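Local coordinates for L-threonine-O-3-phosphate decarboxylase (Porphyromonas gingivalis, PDB 3FKD), which probably uses pyridoxal 5'-phosphate as a cofactor to remove the carboxyl group of L-threonine O-3-phosphate, at residues Leu71-Gly75 and Trp226-Ala230; Arg148-Leu152 and Glu176-Asp182; Met302-Asp306 and Tyr317-Thr321. One frame throughout, in Å; residues are numbered along the deposited sequence.

Interaction 1 (Leu71-Gly75 and Trp226-Ala230)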
loop_
_atom_site.group_PDB
_atom_site.type_symbol
_atom_site.label_atom_id
_atom_site.label_comp_id
_atom_site.label_asym_id
_atom_site.label_seq_id
_atom_site.Cartn_x
_atom_site.Cartn_y
_atom_site.Cartn_z
ATOM N N LEU A 71 -5.578 3.618 13.321
ATOM C CA LEU A 71 -4.668 2.763 12.604
ATOM C C LEU A 71 -4.585 3.357 11.213
ATOM O O LEU A 71 -5.574 3.322 10.455
ATOM C CB LEU A 71 -5.200 1.323 12.549
ATOM C CG LEU A 71 -4.382 0.429 11.608
ATOM C CD1 LEU A 71 -3.265 -0.229 12.320
ATOM C CD2 LEU A 71 -5.259 -0.621 10.931
ATOM N N VAL A 72 -3.441 3.947 10.909
ATOM C CA VAL A 72 -3.185 4.497 9.602
ATOM C C VAL A 72 -3.061 3.380 8.571
ATOM O O VAL A 72 -2.462 2.379 8.810
ATOM C CB VAL A 72 -1.958 5.470 9.596
ATOM C CG1 VAL A 72 -1.753 6.112 8.229
ATOM C CG2 VAL A 72 -2.132 6.541 10.661
ATOM N N THR A 73 -3.622 3.590 7.400
ATOM C CA THR A 73 -3.730 2.543 6.413
ATOM C C THR A 73 -3.201 3.027 5.047
ATOM O O THR A 73 -3.053 4.216 4.844
ATOM C CB THR A 73 -5.207 2.039 6.348
ATOM O OG1 THR A 73 -5.225 0.726 5.810
ATOM C CG2 THR A 73 -6.068 2.947 5.512
ATOM N N ASN A 74 -2.861 2.112 4.150
ATOM C CA ASN A 74 -2.439 2.439 2.795
ATOM C C ASN A 74 -3.641 2.808 1.901
ATOM O O ASN A 74 -3.886 2.122 0.927
ATOM C CB ASN A 74 -1.723 1.243 2.181
ATOM C CG ASN A 74 -0.967 1.561 0.893
ATOM O OD1 ASN A 74 -0.510 2.646 0.675
ATOM N ND2 ASN A 74 -0.784 0.536 0.058
ATOM N N GLY A 75 -4.352 3.892 2.204
ATOM C CA GLY A 75 -5.576 4.215 1.485
ATOM C C GLY A 75 -6.795 3.653 2.208
ATOM O O GLY A 75 -6.660 2.757 3.017
ATOM N N TRP A 226 5.781 -0.667 7.545
ATOM C CA TRP A 226 6.021 0.198 6.403
ATOM C C TRP A 226 4.943 0.022 5.299
ATOM O O TRP A 226 5.225 0.112 4.090
ATOM C CB TRP A 226 7.433 0.031 5.831
ATOM C CG TRP A 226 8.531 -0.210 6.821
ATOM C CD1 TRP A 226 9.110 0.707 7.673
ATOM C CD2 TRP A 226 9.243 -1.437 7.014
ATOM N NE1 TRP A 226 10.116 0.111 8.400
ATOM C CE2 TRP A 226 10.209 -1.208 8.032
ATOM C CE3 TRP A 226 9.134 -2.721 6.453
ATOM C CZ2 TRP A 226 11.071 -2.212 8.485
ATOM C CZ3 TRP A 226 9.964 -3.714 6.900
ATOM C CH2 TRP A 226 10.945 -3.453 7.915
ATOM N N ALA A 227 3.702 -0.203 5.721
ATOM C CA ALA A 227 2.567 -0.256 4.781
ATOM C C ALA A 227 2.086 1.135 4.297
ATOM O O ALA A 227 1.453 1.231 3.233
ATOM C CB ALA A 227 1.425 -1.003 5.390
ATOM N N VAL A 228 2.408 2.179 5.065
ATOM C CA VAL A 228 2.054 3.559 4.709
ATOM C C VAL A 228 3.293 4.348 4.286
ATOM O O VAL A 228 4.189 4.583 5.103
ATOM C CB VAL A 228 1.337 4.299 5.884
ATOM C CG1 VAL A 228 0.909 5.654 5.455
ATOM C CG2 VAL A 228 0.123 3.488 6.359
ATOM N N ASN A 229 3.339 4.750 3.022
ATOM C CA ASN A 229 4.531 5.371 2.487
ATOM C C ASN A 229 4.794 6.795 3.045
ATOM O O ASN A 229 3.884 7.454 3.581
ATOM C CB ASN A 229 4.520 5.343 0.949
ATOM C CG ASN A 229 3.483 6.297 0.344
ATOM O OD1 ASN A 229 3.725 7.501 0.249
ATOM N ND2 ASN A 229 2.304 5.757 -0.028
ATOM N N ALA A 230 6.050 7.229 2.903
ATOM C CA ALA A 230 6.625 8.373 3.629
ATOM C C ALA A 230 6.054 9.702 3.235
ATOM O O ALA A 230 5.775 10.525 4.086
ATOM C CB ALA A 230 8.187 8.408 3.481
HETATM O O HOH W 1 2.100 2.964 -0.567
#

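Interaction 2 (Arg148-Leu152 and Glu176-Asp182)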
loop_
_atom_site.group_PDB
_atom_site.type_symbol
_atom_site.label_atom_id
_atom_site.label_comp_id
_atom_site.label_asym_id
_atom_site.label_seq_id
_atom_site.Cartn_x
_atom_site.Cartn_y
_atom_site.Cartn_z
ATOM N N ARG A 148 -27.332 11.552 11.109
ATOM C CA ARG A 148 -26.465 11.145 12.216
ATOM C C ARG A 148 -27.299 10.402 13.232
ATOM O O ARG A 148 -26.821 9.478 13.878
ATOM C CB ARG A 148 -25.783 12.377 12.846
ATOM C CG ARG A 148 -25.613 12.301 14.352
ATOM C CD ARG A 148 -24.830 13.458 14.973
ATOM N NE ARG A 148 -24.459 13.056 16.327
ATOM C CZ ARG A 148 -23.290 12.504 16.667
ATOM N NH1 ARG A 148 -22.342 12.349 15.758
ATOM N NH2 ARG A 148 -23.054 12.134 17.921
ATOM N N THR A 149 -28.565 10.805 13.327
ATOM C CA THR A 149 -29.555 10.239 14.249
ATOM C C THR A 149 -30.100 8.874 13.836
ATOM O O THR A 149 -30.331 8.013 14.677
ATOM C CB THR A 149 -30.754 11.191 14.384
ATOM O OG1 THR A 149 -30.273 12.525 14.576
ATOM C CG2 THR A 149 -31.629 10.804 15.555
ATOM N N GLU A 150 -30.328 8.680 12.547
ATOM C CA GLU A 150 -30.831 7.396 12.067
ATOM C C GLU A 150 -29.759 6.353 12.315
ATOM O O GLU A 150 -30.039 5.220 12.716
ATOM C CB GLU A 150 -31.183 7.476 10.582
ATOM C CG GLU A 150 -31.429 6.124 9.938
ATOM C CD GLU A 150 -32.657 5.395 10.481
ATOM O OE1 GLU A 150 -33.493 6.033 11.171
ATOM O OE2 GLU A 150 -32.787 4.179 10.203
ATOM N N ILE A 151 -28.517 6.757 12.110
ATOM C CA ILE A 151 -27.395 5.882 12.359
ATOM C C ILE A 151 -27.303 5.514 13.842
ATOM O O ILE A 151 -27.221 4.328 14.161
ATOM C CB ILE A 151 -26.086 6.473 11.810
ATOM C CG1 ILE A 151 -26.121 6.437 10.282
ATOM C CG2 ILE A 151 -24.908 5.672 12.292
ATOM C CD1 ILE A 151 -24.861 6.875 9.596
ATOM N N LEU A 152 -27.345 6.505 14.742
ATOM C CA LEU A 152 -27.288 6.214 16.191
ATOM C C LEU A 152 -28.308 5.173 16.714
ATOM O O LEU A 152 -28.017 4.415 17.635
ATOM C CB LEU A 152 -27.357 7.498 17.032
ATOM C CG LEU A 152 -26.185 8.424 16.759
ATOM C CD1 LEU A 152 -26.349 9.799 17.377
ATOM C CD2 LEU A 152 -24.900 7.730 17.254
ATOM N N GLU A 176 -25.285 16.959 9.877
ATOM C CA GLU A 176 -24.564 16.500 11.056
ATOM C C GLU A 176 -24.085 15.091 10.875
ATOM O O GLU A 176 -24.873 14.190 10.624
ATOM C CB GLU A 176 -25.449 16.538 12.288
ATOM C CG GLU A 176 -25.485 17.859 12.974
ATOM C CD GLU A 176 -25.779 17.688 14.427
ATOM O OE1 GLU A 176 -26.968 17.898 14.787
ATOM O OE2 GLU A 176 -24.827 17.318 15.184
ATOM N N VAL A 177 -22.794 14.887 11.027
ATOM C CA VAL A 177 -22.275 13.555 10.811
ATOM C C VAL A 177 -21.863 12.869 12.095
ATOM O O VAL A 177 -21.591 13.522 13.118
ATOM C CB VAL A 177 -21.083 13.560 9.857
ATOM C CG1 VAL A 177 -21.523 14.015 8.465
ATOM C CG2 VAL A 177 -19.949 14.428 10.435
ATOM N N ILE A 178 -21.851 11.542 12.027
ATOM C CA ILE A 178 -21.163 10.720 12.986
ATOM C C ILE A 178 -19.677 11.114 12.914
ATOM O O ILE A 178 -19.159 11.434 11.844
ATOM C CB ILE A 178 -21.355 9.216 12.650
ATOM C CG1 ILE A 178 -22.762 8.756 13.013
ATOM C CG2 ILE A 178 -20.312 8.359 13.364
ATOM C CD1 ILE A 178 -22.940 8.407 14.493
ATOM N N ARG A 179 -18.999 11.116 14.053
ATOM C CA ARG A 179 -17.597 11.521 14.082
ATOM C C ARG A 179 -16.798 10.544 14.927
ATOM O O ARG A 179 -17.388 9.685 15.583
ATOM C CB ARG A 179 -17.460 12.960 14.576
ATOM C CG ARG A 179 -18.379 13.327 15.689
ATOM C CD ARG A 179 -18.825 14.802 15.610
ATOM N NE ARG A 179 -19.787 15.090 16.680
ATOM C CZ ARG A 179 -21.035 15.494 16.489
ATOM N NH1 ARG A 179 -21.486 15.707 15.268
ATOM N NH2 ARG A 179 -21.824 15.708 17.526
ATOM N N PRO A 180 -15.454 10.647 14.902
ATOM C CA PRO A 180 -14.617 9.604 15.540
ATOM C C PRO A 180 -14.948 9.358 17.025
ATOM O O PRO A 180 -14.910 8.218 17.515
ATOM C CB PRO A 180 -13.190 10.143 15.383
ATOM C CG PRO A 180 -13.259 11.075 14.216
ATOM C CD PRO A 180 -14.648 11.683 14.231
ATOM N N ALA A 181 -15.302 10.430 17.723
ATOM C CA ALA A 181 -15.574 10.346 19.162
ATOM C C ALA A 181 -16.895 9.618 19.508
ATOM O O ALA A 181 -17.243 9.467 20.675
ATOM C CB ALA A 181 -15.509 11.759 19.809
ATOM N N ASP A 182 -17.620 9.167 18.485
ATOM C CA ASP A 182 -18.760 8.274 18.701
ATOM C C ASP A 182 -18.420 6.826 19.097
ATOM O O ASP A 182 -19.288 6.127 19.594
ATOM C CB ASP A 182 -19.703 8.291 17.501
ATOM C CG ASP A 182 -20.387 9.642 17.324
ATOM O OD1 ASP A 182 -20.798 10.225 18.353
ATOM O OD2 ASP A 182 -20.489 10.132 16.168
#

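Interaction 3 (Met302-Asp306 and Tyr317-Thr321)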
loop_
_atom_site.group_PDB
_atom_site.type_symbol
_atom_site.label_atom_id
_atom_site.label_comp_id
_atom_site.label_asym_id
_atom_site.label_seq_id
_atom_site.Cartn_x
_atom_site.Cartn_y
_atom_site.Cartn_z
HETATM N N MSE A 302 -15.112 15.309 -22.445
HETATM C CA MSE A 302 -15.595 15.228 -21.085
HETATM C C MSE A 302 -15.661 13.792 -20.626
HETATM O O MSE A 302 -16.248 12.942 -21.300
HETATM C CB MSE A 302 -16.975 15.852 -20.985
HETATM C CG MSE A 302 -16.936 17.351 -20.919
HETATM SE SE MSE A 302 -18.690 18.175 -21.177
HETATM C CE MSE A 302 -18.402 19.015 -22.934
ATOM N N LEU A 303 -15.098 13.523 -19.458
ATOM C CA LEU A 303 -15.188 12.183 -18.915
ATOM C C LEU A 303 -16.326 12.004 -17.913
ATOM O O LEU A 303 -16.540 12.829 -17.054
ATOM C CB LEU A 303 -13.835 11.686 -18.342
ATOM C CG LEU A 303 -13.807 10.170 -18.059
ATOM C CD1 LEU A 303 -13.896 9.375 -19.351
ATOM C CD2 LEU A 303 -12.561 9.729 -17.299
ATOM N N ILE A 304 -17.044 10.892 -18.038
ATOM C CA ILE A 304 -18.125 10.546 -17.122
ATOM C C ILE A 304 -17.891 9.127 -16.620
ATOM O O ILE A 304 -17.191 8.368 -17.269
ATOM C CB ILE A 304 -19.510 10.628 -17.815
ATOM C CG1 ILE A 304 -19.687 9.491 -18.814
ATOM C CG2 ILE A 304 -19.618 11.895 -18.557
ATOM C CD1 ILE A 304 -21.011 9.446 -19.415
ATOM N N ARG A 305 -18.477 8.777 -15.476
ATOM C CA ARG A 305 -18.465 7.409 -14.972
ATOM C C ARG A 305 -19.658 6.536 -15.435
ATOM O O ARG A 305 -20.780 6.671 -14.958
ATOM C CB ARG A 305 -18.371 7.433 -13.441
ATOM C CG ARG A 305 -18.498 6.093 -12.749
ATOM C CD ARG A 305 -17.266 5.205 -12.899
ATOM N NE ARG A 305 -16.999 4.420 -11.675
ATOM C CZ ARG A 305 -17.445 3.180 -11.491
ATOM N NH1 ARG A 305 -18.155 2.580 -12.442
ATOM N NH2 ARG A 305 -17.188 2.538 -10.366
ATOM N N ASP A 306 -19.393 5.622 -16.357
ATOM C CA ASP A 306 -20.330 4.532 -16.597
ATOM C C ASP A 306 -20.591 3.782 -15.280
ATOM O O ASP A 306 -19.697 3.109 -14.723
ATOM C CB ASP A 306 -19.774 3.579 -17.653
ATOM C CG ASP A 306 -20.757 2.481 -18.049
ATOM O OD1 ASP A 306 -21.603 2.051 -17.221
ATOM O OD2 ASP A 306 -20.677 2.049 -19.219
ATOM N N TYR A 317 -27.356 3.773 -16.417
ATOM C CA TYR A 317 -26.884 4.663 -15.352
ATOM C C TYR A 317 -25.448 5.201 -15.515
ATOM O O TYR A 317 -24.522 4.448 -15.798
ATOM C CB TYR A 317 -26.989 3.989 -13.993
ATOM C CG TYR A 317 -28.389 3.832 -13.481
ATOM C CD1 TYR A 317 -29.131 2.678 -13.771
ATOM C CD2 TYR A 317 -28.967 4.790 -12.670
ATOM C CE1 TYR A 317 -30.410 2.497 -13.297
ATOM C CE2 TYR A 317 -30.268 4.616 -12.199
ATOM C CZ TYR A 317 -30.976 3.450 -12.514
ATOM O OH TYR A 317 -32.259 3.252 -12.064
ATOM N N VAL A 318 -25.290 6.511 -15.332
ATOM C CA VAL A 318 -23.974 7.122 -15.162
ATOM C C VAL A 318 -23.888 7.859 -13.828
ATOM O O VAL A 318 -24.886 8.358 -13.319
ATOM C CB VAL A 318 -23.612 8.099 -16.316
ATOM C CG1 VAL A 318 -23.738 7.413 -17.647
ATOM C CG2 VAL A 318 -24.482 9.329 -16.275
ATOM N N ARG A 319 -22.694 7.908 -13.252
ATOM C CA ARG A 319 -22.451 8.751 -12.089
ATOM C C ARG A 319 -21.804 10.051 -12.575
ATOM O O ARG A 319 -20.854 10.006 -13.355
ATOM C CB ARG A 319 -21.533 8.044 -11.056
ATOM C CG ARG A 319 -21.519 8.735 -9.669
ATOM C CD ARG A 319 -20.547 8.151 -8.720
ATOM N NE ARG A 319 -19.229 8.227 -9.305
ATOM C CZ ARG A 319 -18.226 7.403 -9.034
ATOM N NH1 ARG A 319 -18.367 6.417 -8.141
ATOM N NH2 ARG A 319 -17.078 7.589 -9.651
ATOM N N ILE A 320 -22.325 11.189 -12.114
ATOM C CA ILE A 320 -21.785 12.503 -12.457
ATOM C C ILE A 320 -21.444 13.368 -11.222
ATOM O O ILE A 320 -22.306 13.567 -10.358
ATOM C CB ILE A 320 -22.789 13.319 -13.269
ATOM C CG1 ILE A 320 -23.413 12.497 -14.405
ATOM C CG2 ILE A 320 -22.156 14.630 -13.764
ATOM C CD1 ILE A 320 -22.749 12.673 -15.721
ATOM N N THR A 321 -20.204 13.880 -11.146
ATOM C CA THR A 321 -19.833 14.868 -10.137
ATOM C C THR A 321 -19.846 16.299 -10.665
ATOM O O THR A 321 -19.148 16.624 -11.622
ATOM C CB THR A 321 -18.411 14.625 -9.567
ATOM O OG1 THR A 321 -18.275 13.249 -9.231
ATOM C CG2 THR A 321 -18.145 15.510 -8.322
HETATM O O HOH W 2 -16.249 4.014 -7.477
#

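Interaction 1 (Leu71-Gly75 and Trp226-Ala230)
N74 and V228 bring their CA atoms within 5.0 Å of each other where strand 70-73 ends beside the loop that leads into helix 230-241, yet no hydrogen bond joins the two backbones. N74 instead centres an inverse gamma turn, closed by a weak bond from G75 N to T73 O. V228 packs beside the end of the strand: its CG2 branch, beside its own backbone N, lies 3.7 Å from V72 CG1 and 3.6 Å from T73 O, and the two compact, branched valines cross at about a right angle. N74 sets its CB 3.3 Å from A227 O, and with CG anti to the backbone N (chi1 -167°) its amide runs on past that carbonyl. N74 ND2 donates to A227 O of the second subunit, and A227 O accepts the equivalent bond from N74 ND2 of that subunit. Water 1 bridges the amides, 2.9 Å from N74 OD1, to which it can donate, and accepting from N229 ND2 at 2.9 Å. N229, the N-cap of helix 230-241, offers OD1 to A232 N and ND2 also to L204 O. Asparagine, both donor and acceptor, thus combines apolar packing inside the chain with reciprocal bonding across the dimer.

Interaction 2 (Arg148-Leu152 and Glu176-Asp182)
R148 swings its CG to a chi1 of 144°, well away from a staggered position, and then runs extended to NE, while R179 tucks CG between its backbone N and carbonyl carbon (chi1 39°) and bends at the next bond; together these turns lay one guanidinium on the other. The planes are 10° apart and the centres 3.8 Å apart, with R179 over one face of R148 and I178 CD1 over the opposite face. The like charges are probably offset by D182 on R148 and, more distantly, by E176, whose OE2 forms a long salt bridge to R179 NH1, 3.7 Å away. R148 grips D182 end-on, NH1 reaching OD2 at 2.9 Å and NH2 reaching OD1 at 3.0 Å, both oxygens met on their syn side. R148 NH1 also donates to V177 O at 3.0 Å, a bond tilted from the carbonyl plane. D182 OD2 takes a second bond, from R179 N at 2.8 Å, which holds the carboxylate at the start of the 3-10 turn. Arginine suits the place because its flat cation can stack and still donate from its edge. On the apolar side, L152 CD2 packs against I178 CD1 at 3.5 Å, and I151 CG2 meets I178 CG1. I151 and I178 both rest on L165 of strand 162-166, and I178 also reaches M191 of strand 189-194, so the contact binds the first turn of helix 148-157 to the loop joining those parallel strands.

Interaction 3 (Met302-Asp306 and Tyr317-Thr321)
R319 presents one face of its guanidinium to R305, whose CG sits 3.6 Å above the plane, offset toward the rim, while water 2 lies at the edge in the plane, 3.3 Å from R319 NH1. The R305 guanidinium is turned steeply to it, with planes 75° apart; the CG methylene covers the face, while R305 NE stays 3.8 Å from R319 NH2, a like-charge approach. R319 NH2 donates to S21 O, which holds the group in its rotation. R305 bends back at its second and third torsions, placing NH1 2.8 Å from D306 O; R305 NH1 also donates to N309 OD1. In the backbone, R305 and R319 are an antiparallel hydrogen-bonded pair: R319 N donates to R305 O at 2.8 Å in the carbonyl plane, whereas R305 N to R319 O is weak at 3.4 Å, near the irregular middle of strand 302-306. I304 CD1 packs on V318 CG1 at 3.8 Å; branched apolar residues suit this helix-covered side. There I304 and I320 meet F331 of helix 325-339, and V318 meets A289 of helix 289-298. The pair forms a beta hairpin within the five-stranded sheet, with strand 18-19 parallel beside 302-306 and strand 279-284 antiparallel beside 317-321.

Interactions 1 and 2 belong to the seven-stranded sheet and its surroundings, interaction 3 to the smaller five-stranded sheet, the two-part layout of class I and II aminotransferase relatives. Interaction 2 is nested along the chain inside the loop closed by interaction 1; their centres are 26 Å apart and their nearest atoms about 10 Å. Interaction 3 follows both in sequence, its centre 30 Å from each, on the opposite side of the chain's centre. In relatives, the turn after the strand corresponding to 70-73 leads to the cofactor phosphate, and an arginine on the small-domain hairpin commonly meets the substrate carboxylate; R319, weakly bonded to N140, is consistent with that position.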